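Side-chain contacts in putative glucose-6-phosphate 1-epimerase (Salmonella typhimurium, PDB 2HTA), which probably interconverts the alpha and beta anomers of glucose 6-phosphate and related hexose 6-phosphates, acting as a monomeric mutarotase: residues A[58-63]-A[154-159]; A[136-141]-A[147-152]; A[162-167]-A[176-181]. All blocks are in the same frame, centred on the assembly; numbering follows the deposited sequence.

Interaction 1: A[58-63]-A[154-159]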
loop_
_atom_site.group_PDB
_atom_site.type_symbol
_atom_site.label_atom_id
_atom_site.label_comp_id
_atom_site.label_asym_id
_atom_site.label_seq_id
_atom_site.Cartn_x
_atom_site.Cartn_y
_atom_site.Cartn_z
ATOM N N GLN A 58 -4.662 -9.361 8.628
ATOM C CA GLN A 58 -5.807 -8.526 8.221
ATOM C C GLN A 58 -5.445 -7.622 7.056
ATOM O O GLN A 58 -4.560 -6.766 7.171
ATOM C CB GLN A 58 -6.328 -7.708 9.407
ATOM C CG GLN A 58 -7.528 -6.861 9.054
ATOM C CD GLN A 58 -8.126 -6.310 10.310
ATOM O OE1 GLN A 58 -8.778 -7.029 11.043
ATOM N NE2 GLN A 58 -7.890 -5.055 10.569
ATOM N N GLY A 59 -6.102 -7.805 5.912
ATOM C CA GLY A 59 -5.737 -7.048 4.733
ATOM C C GLY A 59 -4.471 -7.476 3.994
ATOM O O GLY A 59 -4.032 -6.745 3.084
ATOM N N ALA A 60 -3.884 -8.626 4.350
ATOM C CA ALA A 60 -2.523 -8.990 3.872
ATOM C C ALA A 60 -1.717 -7.710 3.733
ATOM O O ALA A 60 -1.205 -7.389 2.641
ATOM C CB ALA A 60 -2.592 -9.703 2.518
ATOM N N HIS A 61 -1.669 -6.947 4.817
ATOM C CA HIS A 61 -1.275 -5.547 4.772
ATOM C C HIS A 61 0.202 -5.426 5.094
ATOM O O HIS A 61 0.636 -5.641 6.231
ATOM C CB HIS A 61 -2.086 -4.765 5.819
ATOM C CG HIS A 61 -2.093 -3.274 5.610
ATOM N ND1 HIS A 61 -3.267 -2.545 5.469
ATOM C CD2 HIS A 61 -1.084 -2.361 5.610
ATOM C CE1 HIS A 61 -2.965 -1.262 5.330
ATOM N NE2 HIS A 61 -1.643 -1.128 5.407
ATOM N N LEU A 62 0.983 -5.087 4.076
ATOM C CA LEU A 62 2.393 -4.822 4.296
ATOM C C LEU A 62 2.511 -3.532 5.116
ATOM O O LEU A 62 2.152 -2.484 4.672
ATOM C CB LEU A 62 3.098 -4.706 2.928
ATOM C CG LEU A 62 4.607 -4.382 2.958
ATOM C CD1 LEU A 62 5.479 -5.423 3.690
ATOM C CD2 LEU A 62 5.077 -4.202 1.473
ATOM N N LEU A 63 3.044 -3.639 6.317
ATOM C CA LEU A 63 3.154 -2.522 7.263
ATOM C C LEU A 63 4.481 -1.784 7.140
ATOM O O LEU A 63 4.534 -0.559 7.333
ATOM C CB LEU A 63 3.124 -3.095 8.689
ATOM C CG LEU A 63 1.908 -3.962 9.030
ATOM C CD1 LEU A 63 1.959 -4.594 10.399
ATOM C CD2 LEU A 63 0.650 -3.063 8.895
ATOM N N ALA A 154 -2.327 -12.198 -2.782
ATOM C CA ALA A 154 -1.361 -11.081 -2.698
ATOM C C ALA A 154 -0.003 -11.778 -2.527
ATOM O O ALA A 154 0.198 -12.517 -1.551
ATOM C CB ALA A 154 -1.655 -10.160 -1.519
ATOM N N ARG A 155 0.864 -11.605 -3.504
ATOM C CA ARG A 155 2.211 -12.220 -3.482
ATOM C C ARG A 155 3.193 -11.117 -3.291
ATOM O O ARG A 155 3.107 -10.101 -3.998
ATOM C CB ARG A 155 2.461 -12.947 -4.807
ATOM C CG ARG A 155 1.446 -14.069 -5.096
ATOM C CD ARG A 155 1.844 -14.823 -6.352
ATOM N NE ARG A 155 1.161 -16.103 -6.448
ATOM C CZ ARG A 155 0.023 -16.287 -7.111
ATOM N NH1 ARG A 155 -0.543 -17.493 -7.149
ATOM N NH2 ARG A 155 -0.522 -15.275 -7.768
ATOM N N PHE A 156 4.077 -11.268 -2.300
ATOM C CA PHE A 156 5.098 -10.296 -1.964
ATOM C C PHE A 156 6.478 -10.884 -2.133
ATOM O O PHE A 156 6.656 -12.069 -1.881
ATOM C CB PHE A 156 4.979 -9.907 -0.504
ATOM C CG PHE A 156 3.686 -9.235 -0.186
ATOM C CD1 PHE A 156 2.554 -9.998 0.087
ATOM C CD2 PHE A 156 3.592 -7.840 -0.244
ATOM C CE1 PHE A 156 1.299 -9.343 0.378
ATOM C CE2 PHE A 156 2.357 -7.199 0.084
ATOM C CZ PHE A 156 1.244 -7.962 0.363
ATOM N N LYS A 157 7.438 -10.064 -2.541
ATOM C CA LYS A 157 8.880 -10.442 -2.508
ATOM C C LYS A 157 9.579 -9.356 -1.720
ATOM O O LYS A 157 9.539 -8.212 -2.131
ATOM C CB LYS A 157 9.412 -10.507 -3.937
ATOM C CG LYS A 157 8.751 -11.556 -4.745
ATOM C CD LYS A 157 9.635 -11.852 -5.994
ATOM C CE LYS A 157 9.077 -12.991 -6.814
ATOM N NZ LYS A 157 9.909 -13.139 -8.044
ATOM N N VAL A 158 10.128 -9.658 -0.537
ATOM C CA VAL A 158 10.752 -8.626 0.253
ATOM C C VAL A 158 12.226 -8.929 0.392
ATOM O O VAL A 158 12.600 -10.006 0.813
ATOM C CB VAL A 158 10.069 -8.388 1.652
ATOM C CG1 VAL A 158 8.608 -7.918 1.427
ATOM C CG2 VAL A 158 10.041 -9.674 2.499
ATOM N N GLY A 159 13.029 -8.002 -0.051
ATOM C CA GLY A 159 14.465 -8.164 -0.047
ATOM C C GLY A 159 15.112 -6.846 -0.282
ATOM O O GLY A 159 14.731 -5.828 0.290
#
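Phe156 projects from strand 151-158 so that the far end of its ring meets the chain of 58-63 at two places, Ala60 and Leu62. Adjacent ring atoms make the two contacts. CE2 of Phe156 lies 3.9 Å from CB of Leu62, so the ring touches the root of the leucine rather than its methyl tips. CZ of Phe156 comes to 3.4 Å from the carbonyl O of Ala60; both approaches to the ring are oblique. CB of Phe156 points toward 58-63, and chi1 of -63°, with CG anti to the carbonyl carbon, continues the ring that way. Leu62 has CG anti to the backbone N (chi1 178°), and its branch runs on past the ring to meet Cys162 and Ile164 of the next strand, 162-169. Two residues before Phe156, the CB of Ala154 is 4.2 Å from the CB of Ala60, and the CA atoms of these two alanines are 7.0 Å apart. Between Leu62 and Phe156 the CA separation widens to 8.7 Å, the space being taken by the ring. All four residues are buried, and the contact is apolar apart from the Ala60 carbonyl. Phe55 adds an edge-to-face partner for the Phe156 ring, while Trp118 packs on both alanines. Side-chain packing without backbone pairing, between strand 151-158 and the start of strand 61-67 with the loop before it, is that of two stacked sheets, here the five-strand and nine-strand sheets of the beta-supersandwich characteristic of the galactose mutarotase-like fold.

Interaction 2: A[136-141]-A[147-152]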
loop_
_atom_site.group_PDB
_atom_site.type_symbol
_atom_site.label_atom_id
_atom_site.label_comp_id
_atom_site.label_asym_id
_atom_site.label_seq_id
_atom_site.Cartn_x
_atom_site.Cartn_y
_atom_site.Cartn_z
ATOM N N LEU A 136 -7.285 -14.482 0.172
ATOM C CA LEU A 136 -8.584 -14.121 0.732
ATOM C C LEU A 136 -9.640 -14.777 -0.125
ATOM O O LEU A 136 -9.518 -14.806 -1.346
ATOM C CB LEU A 136 -8.775 -12.613 0.762
ATOM C CG LEU A 136 -10.122 -12.162 1.400
ATOM C CD1 LEU A 136 -10.013 -12.271 2.940
ATOM C CD2 LEU A 136 -10.299 -10.723 1.025
ATOM N N GLN A 137 -10.673 -15.374 0.507
ATOM C CA GLN A 137 -11.761 -15.964 -0.286
ATOM C C GLN A 137 -13.092 -15.412 0.143
ATOM O O GLN A 137 -13.265 -14.998 1.288
ATOM C CB GLN A 137 -11.795 -17.470 -0.153
ATOM C CG GLN A 137 -10.537 -18.111 -0.807
ATOM C CD GLN A 137 -10.660 -19.577 -0.911
ATOM O OE1 GLN A 137 -10.493 -20.267 0.081
ATOM N NE2 GLN A 137 -10.965 -20.081 -2.113
ATOM N N SER A 138 -14.038 -15.435 -0.770
ATOM C CA SER A 138 -15.415 -15.089 -0.424
ATOM C C SER A 138 -15.983 -16.073 0.583
ATOM O O SER A 138 -15.489 -17.204 0.744
ATOM C CB SER A 138 -16.295 -15.082 -1.703
ATOM O OG SER A 138 -16.074 -16.243 -2.458
ATOM N N SER A 139 -17.002 -15.634 1.292
ATOM C CA SER A 139 -17.633 -16.459 2.318
ATOM C C SER A 139 -19.089 -15.998 2.335
ATOM O O SER A 139 -19.441 -15.017 1.672
ATOM C CB SER A 139 -17.010 -16.135 3.652
ATOM O OG SER A 139 -17.300 -14.786 4.000
ATOM N N GLU A 140 -19.911 -16.662 3.153
ATOM C CA GLU A 140 -21.282 -16.194 3.298
ATOM C C GLU A 140 -21.320 -14.752 3.781
ATOM O O GLU A 140 -22.154 -13.942 3.317
ATOM C CB GLU A 140 -22.044 -17.094 4.271
ATOM C CG GLU A 140 -23.458 -16.527 4.539
ATOM C CD GLU A 140 -24.300 -17.432 5.452
ATOM O OE1 GLU A 140 -23.914 -18.607 5.631
ATOM O OE2 GLU A 140 -25.343 -16.943 5.962
ATOM N N ALA A 141 -20.428 -14.392 4.712
ATOM C CA ALA A 141 -20.351 -12.995 5.146
ATOM C C ALA A 141 -20.060 -11.955 4.015
ATOM O O ALA A 141 -20.742 -10.924 3.915
ATOM C CB ALA A 141 -19.354 -12.836 6.278
ATOM N N PRO A 147 -22.223 -9.923 -3.741
ATOM C CA PRO A 147 -22.678 -11.258 -4.156
ATOM C C PRO A 147 -21.911 -11.819 -5.338
ATOM O O PRO A 147 -22.519 -12.137 -6.372
ATOM C CB PRO A 147 -24.166 -11.029 -4.483
ATOM C CG PRO A 147 -24.139 -9.621 -5.054
ATOM C CD PRO A 147 -23.152 -8.859 -4.179
ATOM N N HIS A 148 -20.599 -11.996 -5.160
ATOM C CA HIS A 148 -19.715 -12.581 -6.162
ATOM C C HIS A 148 -18.694 -13.461 -5.418
ATOM O O HIS A 148 -18.113 -13.040 -4.404
ATOM C CB HIS A 148 -18.907 -11.490 -6.869
ATOM C CG HIS A 148 -19.743 -10.379 -7.410
ATOM N ND1 HIS A 148 -20.325 -10.431 -8.657
ATOM C CD2 HIS A 148 -20.116 -9.190 -6.869
ATOM C CE1 HIS A 148 -21.031 -9.325 -8.868
ATOM N NE2 HIS A 148 -20.924 -8.557 -7.797
ATOM N N ASP A 149 -18.487 -14.665 -5.905
ATOM C CA ASP A 149 -17.427 -15.443 -5.330
ATOM C C ASP A 149 -16.073 -14.993 -5.869
ATOM O O ASP A 149 -15.969 -14.516 -7.005
ATOM C CB ASP A 149 -17.677 -16.928 -5.476
ATOM C CG ASP A 149 -18.617 -17.430 -4.371
ATOM O OD1 ASP A 149 -18.250 -17.506 -3.121
ATOM O OD2 ASP A 149 -19.742 -17.664 -4.749
ATOM N N PHE A 150 -15.043 -15.152 -5.046
ATOM C CA PHE A 150 -13.708 -14.716 -5.482
ATOM C C PHE A 150 -12.629 -15.445 -4.656
ATOM O O PHE A 150 -12.914 -15.956 -3.561
ATOM C CB PHE A 150 -13.552 -13.175 -5.293
ATOM C CG PHE A 150 -13.513 -12.724 -3.812
ATOM C CD1 PHE A 150 -14.695 -12.289 -3.165
ATOM C CD2 PHE A 150 -12.323 -12.707 -3.093
ATOM C CE1 PHE A 150 -14.629 -11.869 -1.845
ATOM C CE2 PHE A 150 -12.257 -12.353 -1.751
ATOM C CZ PHE A 150 -13.442 -11.900 -1.115
ATOM N N THR A 151 -11.418 -15.504 -5.218
ATOM C CA THR A 151 -10.206 -15.820 -4.455
ATOM C C THR A 151 -9.183 -14.743 -4.861
ATOM O O THR A 151 -8.886 -14.568 -6.063
ATOM C CB THR A 151 -9.637 -17.202 -4.829
ATOM O OG1 THR A 151 -10.630 -18.195 -4.583
ATOM C CG2 THR A 151 -8.417 -17.492 -3.970
ATOM N N LEU A 152 -8.668 -14.010 -3.868
ATOM C CA LEU A 152 -7.739 -12.933 -4.096
ATOM C C LEU A 152 -6.412 -13.404 -3.509
ATOM O O LEU A 152 -6.398 -13.967 -2.395
ATOM C CB LEU A 152 -8.160 -11.721 -3.268
ATOM C CG LEU A 152 -8.539 -10.366 -3.808
ATOM C CD1 LEU A 152 -8.538 -9.292 -2.633
ATOM C CD2 LEU A 152 -7.708 -9.892 -5.000
#
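Ser138 and Phe150 meet through both backbone and side chain, just where the paired strands begin to part. From CB, Ser138 touches CD1 of the Phe150 ring at 3.5 Å. One atom further, OG works in both directions: it accepts the backbone N-H of Phe150 (Ser138 OG to Phe150 N 3.0 Å, 161° at the hydrogen) and donates to the Asp149 carboxylate, with Ser138 OG to Asp149 OD1 at 2.6 Å. OD1 is met on its anti side, 17° out of the carboxylate plane. A chi1 of 48° sets OG between its own backbone N and carbonyl carbon, from where it reaches both partners. The Phe150 ring folds back beneath this chain: Ser138 N stands 3.5 Å above the ring plane, over its centre, and CG of Leu136 lies at the edge. Further along, antiparallel pairing is regular, as Leu136 and Leu152 exchange two backbone hydrogen bonds, each 2.8 Å between N and O. On the face of Gln137 and Thr151, which form a non-hydrogen-bonded pair, Gln137 NE2 donates to Thr151 OG1 at 3.1 Å. Arg143 forms a salt bridge with Asp149 OD1, so the carboxylate links helix 140-145 to the loop leading into strand 151-158. The contact thus closes the helix-bearing connection between strands 130-137 and 151-158, with Trp96, and Phe172 of strand 172-183, packing against Phe150.

Interaction 3: A[162-167]-A[176-181]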
loop_
_atom_site.group_PDB
_atom_site.type_symbol
_atom_site.label_atom_id
_atom_site.label_comp_id
_atom_site.label_asym_id
_atom_site.label_seq_id
_atom_site.Cartn_x
_atom_site.Cartn_y
_atom_site.Cartn_z
ATOM N N CYS A 162 11.225 -4.534 -3.246
ATOM C CA CYS A 162 9.967 -5.058 -2.703
ATOM C C CYS A 162 9.004 -5.195 -3.874
ATOM O O CYS A 162 8.823 -4.222 -4.608
ATOM C CB CYS A 162 9.450 -4.069 -1.662
ATOM S SG CYS A 162 7.823 -4.603 -0.947
ATOM N N GLU A 163 8.439 -6.382 -4.089
ATOM C CA GLU A 163 7.459 -6.585 -5.148
ATOM C C GLU A 163 6.135 -6.941 -4.507
ATOM O O GLU A 163 6.084 -7.693 -3.527
ATOM C CB GLU A 163 7.859 -7.671 -6.113
ATOM C CG GLU A 163 9.268 -7.458 -6.642
ATOM C CD GLU A 163 9.685 -8.609 -7.553
ATOM O OE1 GLU A 163 8.758 -9.325 -8.071
ATOM O OE2 GLU A 163 10.915 -8.782 -7.743
ATOM N N ILE A 164 5.066 -6.390 -5.078
ATOM C CA ILE A 164 3.693 -6.632 -4.575
ATOM C C ILE A 164 2.892 -7.006 -5.809
ATOM O O ILE A 164 2.961 -6.293 -6.795
ATOM C CB ILE A 164 3.126 -5.374 -3.905
ATOM C CG1 ILE A 164 4.062 -4.953 -2.757
ATOM C CG2 ILE A 164 1.670 -5.669 -3.352
ATOM C CD1 ILE A 164 3.966 -3.483 -2.338
ATOM N N GLU A 165 2.198 -8.136 -5.790
ATOM C CA GLU A 165 1.349 -8.491 -6.929
ATOM C C GLU A 165 -0.004 -8.951 -6.392
ATOM O O GLU A 165 -0.077 -9.877 -5.579
ATOM C CB GLU A 165 2.011 -9.606 -7.736
ATOM C CG GLU A 165 1.148 -10.155 -8.926
ATOM C CD GLU A 165 1.772 -11.399 -9.568
ATOM O OE1 GLU A 165 1.889 -12.452 -8.895
ATOM O OE2 GLU A 165 2.159 -11.322 -10.751
ATOM N N LEU A 166 -1.057 -8.271 -6.805
ATOM C CA LEU A 166 -2.433 -8.639 -6.489
ATOM C C LEU A 166 -3.138 -9.346 -7.660
ATOM O O LEU A 166 -3.156 -8.847 -8.781
ATOM C CB LEU A 166 -3.203 -7.367 -6.123
ATOM C CG LEU A 166 -4.643 -7.655 -5.687
ATOM C CD1 LEU A 166 -4.722 -8.344 -4.303
ATOM C CD2 LEU A 166 -5.442 -6.335 -5.718
ATOM N N GLU A 167 -3.788 -10.474 -7.396
ATOM C CA GLU A 167 -4.390 -11.282 -8.469
ATOM C C GLU A 167 -5.770 -11.744 -7.991
ATOM O O GLU A 167 -5.891 -12.340 -6.900
ATOM C CB GLU A 167 -3.492 -12.499 -8.714
ATOM C CG GLU A 167 -4.017 -13.475 -9.710
ATOM C CD GLU A 167 -2.983 -14.626 -9.930
ATOM O OE1 GLU A 167 -3.122 -15.759 -9.365
ATOM O OE2 GLU A 167 -2.012 -14.338 -10.654
ATOM N N SER A 176 -9.309 -1.056 -8.235
ATOM C CA SER A 176 -8.424 -1.467 -7.146
ATOM C C SER A 176 -7.206 -0.542 -7.091
ATOM O O SER A 176 -6.982 0.253 -8.031
ATOM C CB SER A 176 -7.958 -2.902 -7.307
ATOM O OG SER A 176 -7.385 -3.117 -8.594
ATOM N N ALA A 177 -6.423 -0.681 -6.017
ATOM C CA ALA A 177 -5.176 0.074 -5.834
ATOM C C ALA A 177 -4.230 -0.632 -4.852
ATOM O O ALA A 177 -4.692 -1.386 -3.942
ATOM C CB ALA A 177 -5.478 1.487 -5.257
ATOM N N LEU A 178 -2.914 -0.392 -5.015
ATOM C CA LEU A 178 -1.986 -0.690 -3.934
ATOM C C LEU A 178 -1.613 0.710 -3.418
ATOM O O LEU A 178 -0.986 1.502 -4.121
ATOM C CB LEU A 178 -0.768 -1.483 -4.485
ATOM C CG LEU A 178 -1.126 -2.740 -5.253
ATOM C CD1 LEU A 178 0.139 -3.442 -5.856
ATOM C CD2 LEU A 178 -1.860 -3.739 -4.285
ATOM N N HIS A 179 -2.125 1.044 -2.233
ATOM C CA HIS A 179 -2.208 2.432 -1.756
ATOM C C HIS A 179 -0.944 2.783 -0.943
ATOM O O HIS A 179 -1.040 3.237 0.191
ATOM C CB HIS A 179 -3.438 2.531 -0.835
ATOM C CG HIS A 179 -3.879 3.917 -0.489
ATOM N ND1 HIS A 179 -3.063 4.818 0.145
ATOM C CD2 HIS A 179 -5.106 4.520 -0.573
ATOM C CE1 HIS A 179 -3.726 5.940 0.387
ATOM N NE2 HIS A 179 -4.974 5.770 -0.005
ATOM N N SER A 180 0.241 2.581 -1.515
ATOM C CA SER A 180 1.475 2.686 -0.708
ATOM C C SER A 180 1.811 4.047 -0.088
ATOM O O SER A 180 1.724 5.071 -0.763
ATOM C CB SER A 180 2.664 2.262 -1.595
ATOM O OG SER A 180 2.274 1.120 -2.306
ATOM N N TYR A 181 2.212 4.018 1.193
ATOM C CA TYR A 181 2.702 5.170 1.970
ATOM C C TYR A 181 4.239 5.061 2.091
ATOM O O TYR A 181 4.726 4.163 2.754
ATOM C CB TYR A 181 2.199 5.087 3.405
ATOM C CG TYR A 181 0.717 5.373 3.543
ATOM C CD1 TYR A 181 -0.253 4.423 3.131
ATOM C CD2 TYR A 181 0.288 6.531 4.130
ATOM C CE1 TYR A 181 -1.651 4.634 3.308
ATOM C CE2 TYR A 181 -1.144 6.788 4.292
ATOM C CZ TYR A 181 -2.064 5.846 3.870
ATOM O OH TYR A 181 -3.431 6.084 4.031
#
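Every side-chain contact within 4.5 Å runs through one residue, Leu178, whose CD1 meets Ile164 and whose CD2 lies between Ile164 and Leu166, two residues apart on the facing strand. CD1 of Leu178 comes to 3.7 Å from CG2 of Ile164, the closest approach between the segments. CD2 of Leu178 is 4.1 Å from the same Ile164 CG2 and 4.3 Å from CB of Leu166. The leucine and isoleucine side chains slide past one another in opposite directions, and the overlap is alongside rather than end to end. Torsions explain the pairing. In Ile164 the CG2 branch is anti to the backbone N, and it is this branch that turns to Leu178. Leu178 has CG anti to its carbonyl carbon (chi1 -54°) and chi2 of 176°, which presents the fork of methyls to the other strand. The CA atoms of Ile164 and Leu178 are 8.2 Å apart, too far for backbone pairing, and the two strands belong to different sheets: 162-169 to the nine-strand sheet, 172-183 to the eight-strand one. Consecutive in the chain, they pass from layer to layer of the mutarotase beta-supersandwich, and their facing side chains, all buried, pack between the layers. Immediately after Leu178 the chain bends at His179, the centre of an inverse gamma turn and a probable active-site residue. Ala177, the residue before, points away and touches Val284 of strand 278-286; His179 contacts Cys280 and Glu282 of the same strand, the latter the other probable active-site residue. Ser180 OG is hydrogen-bonded to Gln302 OE1 of strand 298-308, which also touches Leu178, and Trp118 packs on Leu166.

All three contacts draw on the nine-strand sheet. Interactions 1 and 3 lie close together, centres about 8 Å apart, on the neighbouring strands 151-158 and 162-169, where Phe156 packs on Ile164; each joins that sheet to a different one, the five-strand sheet through 58-63 and the eight-strand sheet through 176-181. Interaction 2 sits about 19 and 20 Å from them, at the start of strand 151-158 and the end of strand 130-137, yet Leu152 packs on Leu166 of interaction 3. Along the chain interaction 2 is nested within the loop closed by interaction 1, and interaction 3 follows. The nine-strand sheet thus packs against both others, one carrying the probable catalytic His179.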